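Local atomic coordinates of D-3-phosphoglycerate dehydrogenase-related protein (Vibrio cholerae, PDB entry 4S1V), a protein that probably catalyses the NAD-dependent interconversion of a D-2-hydroxy acid and its 2-oxo acid, in the manner of D-3-phosphoglycerate dehydrogenase. Residues I84-P87 with L88-Y92; G159-I162 with A163-G166; A247-S250 with V251-N255; N273-P276 with L277-L280. One frame throughout, in Å; residues are numbered along the deposited sequence.

Contact 1. Residues I84-P87 with L88-Y92; sequences IDVP and LCERY
Asp-85 and Leu-88 face each other across the first turn of helix 86-91, and their side chains cross at about a right angle. The carboxylate of Asp-85 lies against the CB of Leu-88, with Asp-85 CG 3.6 Å from Leu-88 CB. Asp-85 OD1 accepts from Leu-88 N at 3.2 Å. The bond is nearly straight at the hydrogen (162°), but the N-H meets OD1 from above the carboxylate plane. CG of Asp-85 stands anti to its own N (chi1 -174°), and this sets the carboxylate over the start of the helix. The negative group there would probably interact well with the positive end of the helix dipole.

On another side, Ile-84 CG1 meets Cys-89 SG at 3.9 Å. Both side chains are turned to strands 73-76 and 95-98, where they touch Ile-74 and Val-96. Val-86 and Glu-90 form a further pair, and their side chains meet at a slant. CG1 of Val-86 comes within 3.9 Å of Glu-90 OE1, and the aliphatic CG of Glu-90 passes 3.3 Å from Val-86 O. Backbone bonds from Cys-89 N to Asp-85 O (2.9 Å) and from Glu-90 N to Val-86 O (3.2 Å) carry the helix forward. Leu-88 also packs on Leu-65 of helix 62-66. The arrangement is an N-cap, with Asp-85 as the capping residue, on the short helix of a beta-alpha-beta unit between strands 73-76 and 95-98.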
loop_
_atom_site.group_PDB
_atom_site.type_symbol
_atom_site.label_atom_id
_atom_site.label_comp_id
_atom_site.label_asym_id
_atom_site.label_seq_id
_atom_site.Cartn_x
_atom_site.Cartn_y
_atom_site.Cartn_z
ATOM N N ILE C 84 0.412 40.718 -10.469
ATOM C CA ILE C 84 1.029 42.049 -10.516
ATOM C C ILE C 84 0.114 43.108 -11.163
ATOM O O ILE C 84 -0.599 42.823 -12.126
ATOM C CB ILE C 84 2.429 41.999 -11.192
ATOM C CG1 ILE C 84 3.218 43.295 -10.935
ATOM C CG2 ILE C 84 2.322 41.675 -12.679
ATOM C CD1 ILE C 84 4.664 43.260 -11.405
ATOM N N ASP C 85 0.137 44.321 -10.617
ATOM C CA ASP C 85 -0.732 45.410 -11.066
ATOM C C ASP C 85 0.126 46.560 -11.588
ATOM O O ASP C 85 0.584 47.413 -10.815
ATOM C CB ASP C 85 -1.621 45.875 -9.904
ATOM C CG ASP C 85 -2.660 46.917 -10.318
ATOM O OD1 ASP C 85 -2.431 47.699 -11.271
ATOM O OD2 ASP C 85 -3.721 46.960 -9.657
ATOM N N VAL C 86 0.332 46.580 -12.901
ATOM C CA VAL C 86 1.326 47.472 -13.520
ATOM C C VAL C 86 1.014 48.964 -13.313
ATOM O O VAL C 86 1.918 49.728 -12.968
ATOM C CB VAL C 86 1.584 47.115 -15.003
ATOM C CG1 VAL C 86 2.563 48.084 -15.652
ATOM C CG2 VAL C 86 2.108 45.693 -15.106
ATOM N N PRO C 87 -0.258 49.384 -13.511
ATOM C CA PRO C 87 -0.576 50.765 -13.146
ATOM C C PRO C 87 -0.164 51.110 -11.706
ATOM O O PRO C 87 0.436 52.163 -11.482
ATOM C CB PRO C 87 -2.093 50.827 -13.329
ATOM C CG PRO C 87 -2.344 49.879 -14.457
ATOM C CD PRO C 87 -1.379 48.744 -14.228
ATOM N N LEU C 88 -0.445 50.212 -10.756
ATOM C CA LEU C 88 -0.131 50.449 -9.341
ATOM C C LEU C 88 1.376 50.531 -9.089
ATOM O O LEU C 88 1.830 51.378 -8.320
ATOM C CB LEU C 88 -0.775 49.381 -8.435
ATOM C CG LEU C 88 -0.774 49.576 -6.908
ATOM C CD1 LEU C 88 -1.848 50.557 -6.443
ATOM C CD2 LEU C 88 -0.966 48.244 -6.203
ATOM N N CYS C 89 2.144 49.649 -9.728
ATOM C CA CYS C 89 3.603 49.669 -9.617
ATOM C C CYS C 89 4.199 51.024 -10.024
ATOM O O CYS C 89 5.053 51.568 -9.329
ATOM C CB CYS C 89 4.221 48.557 -10.471
ATOM S SG CYS C 89 4.106 46.893 -9.776
ATOM N N GLU C 90 3.731 51.555 -11.149
ATOM C CA GLU C 90 4.256 52.803 -11.711
ATOM C C GLU C 90 3.862 53.995 -10.853
ATOM O O GLU C 90 4.648 54.923 -10.670
ATOM C CB GLU C 90 3.779 52.972 -13.154
ATOM C CG GLU C 90 4.249 51.842 -14.059
ATOM C CD GLU C 90 3.681 51.907 -15.464
ATOM O OE1 GLU C 90 2.438 52.004 -15.622
ATOM O OE2 GLU C 90 4.490 51.836 -16.415
ATOM N N ARG C 91 2.650 53.937 -10.297
ATOM C CA ARG C 91 2.177 54.927 -9.334
ATOM C C ARG C 91 3.124 55.047 -8.127
ATOM O O ARG C 91 3.211 56.107 -7.511
ATOM C CB ARG C 91 0.745 54.587 -8.904
ATOM C CG ARG C 91 0.035 55.646 -8.070
ATOM C CD ARG C 91 0.259 55.410 -6.584
ATOM N NE ARG C 91 -0.554 56.299 -5.766
ATOM C CZ ARG C 91 -1.764 56.001 -5.304
ATOM N NH1 ARG C 91 -2.326 54.824 -5.571
ATOM N NH2 ARG C 91 -2.415 56.889 -4.569
ATOM N N TYR C 92 3.839 53.966 -7.802
ATOM C CA TYR C 92 4.884 54.007 -6.773
ATOM C C TYR C 92 6.282 54.206 -7.347
ATOM O O TYR C 92 7.279 53.977 -6.655
ATOM C CB TYR C 92 4.853 52.747 -5.909
ATOM C CG TYR C 92 3.809 52.803 -4.833
ATOM C CD1 TYR C 92 2.506 52.386 -5.090
ATOM C CD2 TYR C 92 4.115 53.287 -3.562
ATOM C CE1 TYR C 92 1.536 52.435 -4.112
ATOM C CE2 TYR C 92 3.144 53.340 -2.573
ATOM C CZ TYR C 92 1.860 52.914 -2.860
ATOM O OH TYR C 92 0.880 52.966 -1.903
#

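Contact 2. Residues G159-I162 with A163-G166; sequences GQRI and AQFG
Ile-162 and Phe-165 meet on the buried side of helix 157-168, the helix of a Rossmann-type beta-alpha-beta unit between strands 150-153 and 173-176. Gly-159 fits the last glycine of a GxGxxG pattern, consistent with a dinucleotide-binding turn just before it. The packed side is apolar. CD1 of Ile-162 lies 4.0 Å from CD2 of Phe-165, and the two side chains cross at a slant. Ile-162 reaches Cys-110 and Trp-111 of helix 104-119. The Phe-165 ring meets Trp-111 too, and stacks with Phe-169 of the second subunit, so this face of the helix also serves the subunit interface. Ala-163 is buried as well and rests on Ile-152 of strand 150-153.

The looser side is that of Gln-164, which is exposed. Its extended chain runs back over the preceding turn, with CG 3.5 Å from Gln-160 O. The side chains of Arg-161 and Gln-164 come no nearer than 4.3 Å, from Arg-161 CG to Gln-164 OE1. Arg-161 is partly covered by Val-104 and Ala-107. Gln-160 sends its NE2 to Leu-155 O. Four regular backbone bonds join the two turns.

The Phe-165 CG is anti to its carbonyl carbon (chi1 -62°), which swings the ring back along the helix. One ring face then lies over Arg-161 O. Arg-161 O stands 3.1 Å above the ring plane, offset toward the rim, and also accepts from Phe-165 N at 3.0 Å.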
loop_
_atom_site.group_PDB
_atom_site.type_symbol
_atom_site.label_atom_id
_atom_site.label_comp_id
_atom_site.label_asym_id
_atom_site.label_seq_id
_atom_site.Cartn_x
_atom_site.Cartn_y
_atom_site.Cartn_z
ATOM N N GLY C 159 -2.423 24.445 -26.271
ATOM C CA GLY C 159 -3.498 23.558 -26.735
ATOM C C GLY C 159 -3.210 22.861 -28.059
ATOM O O GLY C 159 -3.404 21.645 -28.178
ATOM N N GLN C 160 -2.731 23.622 -29.046
ATOM C CA GLN C 160 -2.441 23.080 -30.381
ATOM C C GLN C 160 -1.388 21.980 -30.358
ATOM O O GLN C 160 -1.482 21.002 -31.107
ATOM C CB GLN C 160 -1.985 24.185 -31.333
ATOM C CG GLN C 160 -3.123 24.961 -31.967
ATOM C CD GLN C 160 -2.646 26.184 -32.725
ATOM O OE1 GLN C 160 -1.856 26.076 -33.665
ATOM N NE2 GLN C 160 -3.135 27.356 -32.326
ATOM N N ARG C 161 -0.389 22.152 -29.498
ATOM C CA ARG C 161 0.652 21.155 -29.323
ATOM C C ARG C 161 0.124 19.872 -28.698
ATOM O O ARG C 161 0.531 18.782 -29.098
ATOM C CB ARG C 161 1.816 21.727 -28.516
ATOM C CG ARG C 161 2.638 22.705 -29.338
ATOM C CD ARG C 161 3.740 23.382 -28.557
ATOM N NE ARG C 161 4.240 24.522 -29.328
ATOM C CZ ARG C 161 5.299 24.495 -30.131
ATOM N NH1 ARG C 161 6.024 23.395 -30.273
ATOM N NH2 ARG C 161 5.642 25.589 -30.784
ATOM N N ILE C 162 -0.784 20.013 -27.730
ATOM C CA ILE C 162 -1.434 18.868 -27.078
ATOM C C ILE C 162 -2.257 18.065 -28.090
ATOM O O ILE C 162 -2.232 16.831 -28.081
ATOM C CB ILE C 162 -2.300 19.322 -25.872
ATOM C CG1 ILE C 162 -1.459 20.102 -24.840
ATOM C CG2 ILE C 162 -2.988 18.146 -25.192
ATOM C CD1 ILE C 162 -0.186 19.417 -24.393
ATOM N N ALA C 163 -2.978 18.776 -28.961
ATOM C CA ALA C 163 -3.736 18.160 -30.062
ATOM C C ALA C 163 -2.849 17.353 -31.000
ATOM O O ALA C 163 -3.194 16.235 -31.358
ATOM C CB ALA C 163 -4.500 19.217 -30.841
ATOM N N GLN C 164 -1.702 17.913 -31.388
ATOM C CA GLN C 164 -0.769 17.195 -32.258
ATOM C C GLN C 164 -0.251 15.939 -31.568
ATOM O O GLN C 164 -0.070 14.909 -32.221
ATOM C CB GLN C 164 0.404 18.091 -32.672
ATOM C CG GLN C 164 0.026 19.153 -33.691
ATOM C CD GLN C 164 1.076 20.230 -33.859
ATOM O OE1 GLN C 164 1.876 20.498 -32.953
ATOM N NE2 GLN C 164 1.077 20.869 -35.028
ATOM N N PHE C 165 -0.028 16.031 -30.252
ATOM C CA PHE C 165 0.391 14.875 -29.464
ATOM C C PHE C 165 -0.697 13.804 -29.489
ATOM O O PHE C 165 -0.425 12.662 -29.822
ATOM C CB PHE C 165 0.761 15.247 -28.004
ATOM C CG PHE C 165 1.930 16.220 -27.869
ATOM C CD1 PHE C 165 2.904 16.350 -28.879
ATOM C CD2 PHE C 165 2.073 16.983 -26.711
ATOM C CE1 PHE C 165 3.973 17.236 -28.739
ATOM C CE2 PHE C 165 3.142 17.873 -26.563
ATOM C CZ PHE C 165 4.092 18.002 -27.583
ATOM N N GLY C 166 -1.927 14.174 -29.133
ATOM C CA GLY C 166 -3.038 13.212 -29.119
ATOM C C GLY C 166 -3.204 12.539 -30.475
ATOM O O GLY C 166 -3.378 11.329 -30.568
#

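Contact 3. Residues A247-S250 with V251-N255; sequences ALYS and VMQAN
Residues 247-254 form a regular helix, in which Met-252 N binds Leu-248 O at 2.9 Å and Gln-253 N binds Tyr-249 O at 3.0 Å. The side chains of Tyr-249 and Gln-253, one turn apart, lie side by side and point the same way. CB of Gln-253 sits over one face of the tyrosine ring, 4.2 Å from the centroid and 23° off the ring normal, a CH-pi contact. The ring and the amide are turned 39° from each other. CG of Tyr-249 is anti to its N (chi1 170°), which leans the ring along the helix beneath Gln-253. The polar ends have partners in the third subunit: Tyr-249 OH binds Val-30 O there, and Gln-253 NE2 binds Asn-12 OD1.

On another face, Leu-248 CD1 meets Met-252 CE at 3.6 Å. The methionine chain bends at chi2 and chi3, bringing its methyl back toward the leucine. This pair packs on strand 259-262, through Val-262 and Ala-260. At the helix end, Asn-255 ND2 donates to Val-251 O at 2.9 Å. The bond lies in the carbonyl plane, on a lone pair, and nearly in the plane of the amide.

Ser-250 OG bonds both Lys-222 NZ and Thr-29 OG1 of the third subunit. The helix thus has an apolar face for its own sheet. Its buried polar groups are met largely by the neighbouring subunit, so this surface is probably made for assembly.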
loop_
_atom_site.group_PDB
_atom_site.type_symbol
_atom_site.label_atom_id
_atom_site.label_comp_id
_atom_site.label_asym_id
_atom_site.label_seq_id
_atom_site.Cartn_x
_atom_site.Cartn_y
_atom_site.Cartn_z
ATOM N N ALA C 247 -14.467 21.952 -6.129
ATOM C CA ALA C 247 -15.268 21.011 -6.914
ATOM C C ALA C 247 -14.467 19.798 -7.382
ATOM O O ALA C 247 -14.977 18.673 -7.341
ATOM C CB ALA C 247 -15.924 21.715 -8.094
ATOM N N LEU C 248 -13.223 20.019 -7.817
ATOM C CA LEU C 248 -12.386 18.908 -8.264
ATOM C C LEU C 248 -12.135 17.896 -7.148
ATOM O O LEU C 248 -12.291 16.680 -7.355
ATOM C CB LEU C 248 -11.046 19.379 -8.842
ATOM C CG LEU C 248 -10.170 18.243 -9.436
ATOM C CD1 LEU C 248 -10.840 17.504 -10.592
ATOM C CD2 LEU C 248 -8.800 18.751 -9.864
ATOM N N TYR C 249 -11.736 18.392 -5.976
ATOM C CA TYR C 249 -11.489 17.489 -4.848
ATOM C C TYR C 249 -12.745 16.696 -4.496
ATOM O O TYR C 249 -12.698 15.477 -4.360
ATOM C CB TYR C 249 -10.959 18.200 -3.587
ATOM C CG TYR C 249 -10.972 17.231 -2.420
ATOM C CD1 TYR C 249 -9.968 16.273 -2.289
ATOM C CD2 TYR C 249 -12.035 17.203 -1.513
ATOM C CE1 TYR C 249 -9.990 15.349 -1.262
ATOM C CE2 TYR C 249 -12.077 16.269 -0.485
ATOM C CZ TYR C 249 -11.051 15.345 -0.367
ATOM O OH TYR C 249 -11.054 14.417 0.639
ATOM N N SER C 250 -13.861 17.398 -4.339
ATOM C CA SER C 250 -15.116 16.762 -3.943
ATOM C C SER C 250 -15.471 15.616 -4.895
ATOM O O SER C 250 -15.848 14.532 -4.447
ATOM C CB SER C 250 -16.242 17.796 -3.879
ATOM O OG SER C 250 -17.447 17.203 -3.407
ATOM N N VAL C 251 -15.305 15.851 -6.199
ATOM C CA VAL C 251 -15.679 14.880 -7.244
ATOM C C VAL C 251 -14.715 13.691 -7.324
ATOM O O VAL C 251 -15.146 12.542 -7.409
ATOM C CB VAL C 251 -15.813 15.565 -8.626
ATOM C CG1 VAL C 251 -15.938 14.543 -9.743
ATOM C CG2 VAL C 251 -17.017 16.499 -8.648
ATOM N N MET C 252 -13.414 13.959 -7.270
ATOM C CA MET C 252 -12.421 12.888 -7.304
ATOM C C MET C 252 -12.498 11.976 -6.075
ATOM O O MET C 252 -12.372 10.749 -6.188
ATOM C CB MET C 252 -11.015 13.462 -7.488
ATOM C CG MET C 252 -10.808 14.144 -8.836
ATOM S SD MET C 252 -11.202 13.066 -10.232
ATOM C CE MET C 252 -12.169 14.187 -11.230
ATOM N N GLN C 253 -12.716 12.573 -4.906
ATOM C CA GLN C 253 -12.852 11.797 -3.676
ATOM C C GLN C 253 -14.050 10.857 -3.785
ATOM O O GLN C 253 -13.965 9.700 -3.390
ATOM C CB GLN C 253 -12.971 12.719 -2.452
ATOM C CG GLN C 253 -13.963 12.248 -1.384
ATOM C CD GLN C 253 -13.408 11.150 -0.518
ATOM O OE1 GLN C 253 -14.143 10.289 -0.018
ATOM N NE2 GLN C 253 -12.091 11.171 -0.331
ATOM N N ALA C 254 -15.144 11.361 -4.348
ATOM C CA ALA C 254 -16.387 10.595 -4.505
ATOM C C ALA C 254 -16.317 9.474 -5.555
ATOM O O ALA C 254 -17.126 8.537 -5.533
ATOM C CB ALA C 254 -17.538 11.544 -4.827
ATOM N N ASN C 255 -15.361 9.574 -6.476
ATOM C CA ASN C 255 -15.308 8.668 -7.622
ATOM C C ASN C 255 -13.915 8.104 -7.880
ATOM O O ASN C 255 -13.201 8.598 -8.753
ATOM C CB ASN C 255 -15.851 9.380 -8.864
ATOM C CG ASN C 255 -17.293 9.821 -8.691
ATOM O OD1 ASN C 255 -18.220 9.048 -8.915
ATOM N ND2 ASN C 255 -17.486 11.066 -8.271
#

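Contact 4. Residues N273-P276 with L277-L280; sequences NNEP and LLSL
A single 3-10 turn in the loop between strands 259-262 and 283-285 holds this contact. Glu-275 folds back on the turn that it starts. Its side chain lies beside that of Leu-277, and both point the same way. OE2 of Glu-275 accepts from Leu-277 N at 2.9 Å, a nearly straight bond (163°) on the anti lone pair. The bend at chi2 (50°) curls the carboxylate back to that N-H. Glu-275 OE2 also lies 3.3 Å from Leu-277 CB, so it is held close to an apolar side chain.

Two backbone bonds define the turn. Leu-278 N reaches Glu-275 O at 3.3 Å, and Ser-279 N reaches Pro-276 O at 3.1 Å. Both donors sit above the carbonyl plane of their acceptor. Water 1 donates a hydrogen bond to Glu-275 O at 2.6 Å and accepts one from Ser-279 OG at 2.8 Å. It thereby ties the two ends of the turn together.

The loop just before the turn meets the third subunit, where Asn-273 OD1 bonds to Ser-34 N of that chain. Leu-278 touches His-129 of the second subunit. The turn rests on helix 247-254: Pro-276 touches Tyr-249, and Leu-280 touches Tyr-249 and Met-252. Past Leu-280 the chain goes on to strand 283-285, an edge strand, within this chain, of the seven-stranded parallel sheet.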
loop_
_atom_site.group_PDB
_atom_site.type_symbol
_atom_site.label_atom_id
_atom_site.label_comp_id
_atom_site.label_asym_id
_atom_site.label_seq_id
_atom_site.Cartn_x
_atom_site.Cartn_y
_atom_site.Cartn_z
ATOM N N ASN C 273 -2.021 17.918 3.863
ATOM C CA ASN C 273 -2.873 18.282 5.008
ATOM C C ASN C 273 -3.452 19.688 4.965
ATOM O O ASN C 273 -4.035 20.180 5.938
ATOM C CB ASN C 273 -2.225 17.881 6.341
ATOM C CG ASN C 273 -2.189 16.377 6.530
ATOM O OD1 ASN C 273 -3.202 15.688 6.353
ATOM N ND2 ASN C 273 -1.022 15.854 6.883
ATOM N N ASN C 274 -3.291 20.307 3.800
ATOM C CA ASN C 274 -3.764 21.644 3.513
ATOM C C ASN C 274 -4.509 21.606 2.177
ATOM O O ASN C 274 -5.733 21.760 2.142
ATOM C CB ASN C 274 -2.509 22.514 3.448
ATOM C CG ASN C 274 -2.816 23.989 3.424
ATOM O OD1 ASN C 274 -3.716 24.445 2.718
ATOM N ND2 ASN C 274 -2.058 24.754 4.203
ATOM N N GLU C 275 -3.767 21.363 1.094
ATOM C CA GLU C 275 -4.341 21.059 -0.214
ATOM C C GLU C 275 -4.985 19.662 -0.189
ATOM O O GLU C 275 -4.279 18.660 -0.131
ATOM C CB GLU C 275 -3.257 21.138 -1.305
ATOM C CG GLU C 275 -3.694 20.719 -2.706
ATOM C CD GLU C 275 -4.981 21.394 -3.145
ATOM O OE1 GLU C 275 -4.958 22.614 -3.409
ATOM O OE2 GLU C 275 -6.019 20.707 -3.209
ATOM N N PRO C 276 -6.326 19.590 -0.247
ATOM C CA PRO C 276 -6.966 18.268 -0.151
ATOM C C PRO C 276 -6.647 17.321 -1.319
ATOM O O PRO C 276 -6.653 16.103 -1.139
ATOM C CB PRO C 276 -8.463 18.598 -0.105
ATOM C CG PRO C 276 -8.589 19.965 -0.701
ATOM C CD PRO C 276 -7.310 20.681 -0.380
ATOM N N LEU C 277 -6.348 17.873 -2.495
ATOM C CA LEU C 277 -6.013 17.051 -3.661
ATOM C C LEU C 277 -4.800 16.148 -3.463
ATOM O O LEU C 277 -4.707 15.104 -4.102
ATOM C CB LEU C 277 -5.828 17.905 -4.921
ATOM C CG LEU C 277 -7.049 18.510 -5.610
ATOM C CD1 LEU C 277 -6.594 19.389 -6.773
ATOM C CD2 LEU C 277 -7.996 17.426 -6.101
ATOM N N LEU C 278 -3.897 16.531 -2.564
ATOM C CA LEU C 278 -2.689 15.751 -2.287
ATOM C C LEU C 278 -2.932 14.439 -1.531
ATOM O O LEU C 278 -2.014 13.637 -1.364
ATOM C CB LEU C 278 -1.660 16.610 -1.543
ATOM C CG LEU C 278 -0.874 17.587 -2.434
ATOM C CD1 LEU C 278 -0.096 18.619 -1.631
ATOM C CD2 LEU C 278 0.066 16.825 -3.349
ATOM N N SER C 279 -4.162 14.217 -1.083
ATOM C CA SER C 279 -4.492 13.000 -0.347
ATOM C C SER C 279 -5.350 12.000 -1.120
ATOM O O SER C 279 -5.953 11.120 -0.514
ATOM C CB SER C 279 -5.184 13.350 0.974
ATOM O OG SER C 279 -4.344 14.159 1.778
ATOM N N LEU C 280 -5.401 12.116 -2.445
ATOM C CA LEU C 280 -6.187 11.177 -3.255
ATOM C C LEU C 280 -5.299 10.349 -4.174
ATOM O O LEU C 280 -4.548 10.910 -4.974
ATOM C CB LEU C 280 -7.263 11.909 -4.068
ATOM C CG LEU C 280 -8.375 12.642 -3.323
ATOM C CD1 LEU C 280 -9.291 13.322 -4.323
ATOM C CD2 LEU C 280 -9.188 11.708 -2.429
HETATM O O HOH W 1 -4.227 16.985 1.893
#

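How the contacts relate
The four contacts follow one another along the chain in numerical order. Contact 1 lies on a helix joining two strands of the five-stranded sheet. Contacts 2 and 3 lie on helices, and contact 4 in a loop, that connect strands of the seven-stranded sheet. The centres of contacts 1 and 2 are about 36 Å apart, on opposite sides of the chain's centre. Contact 2 is about 27 Å from contact 3, centre to centre. Contacts 3 and 4 touch: Leu-280 CD1 lies 3.6 Å from Met-252 CB. Both meet the third subunit; contact 2, and Leu-278 of contact 4, meet the second. The probable NAD-binding domain thus takes part in contacts with two neighbouring subunits.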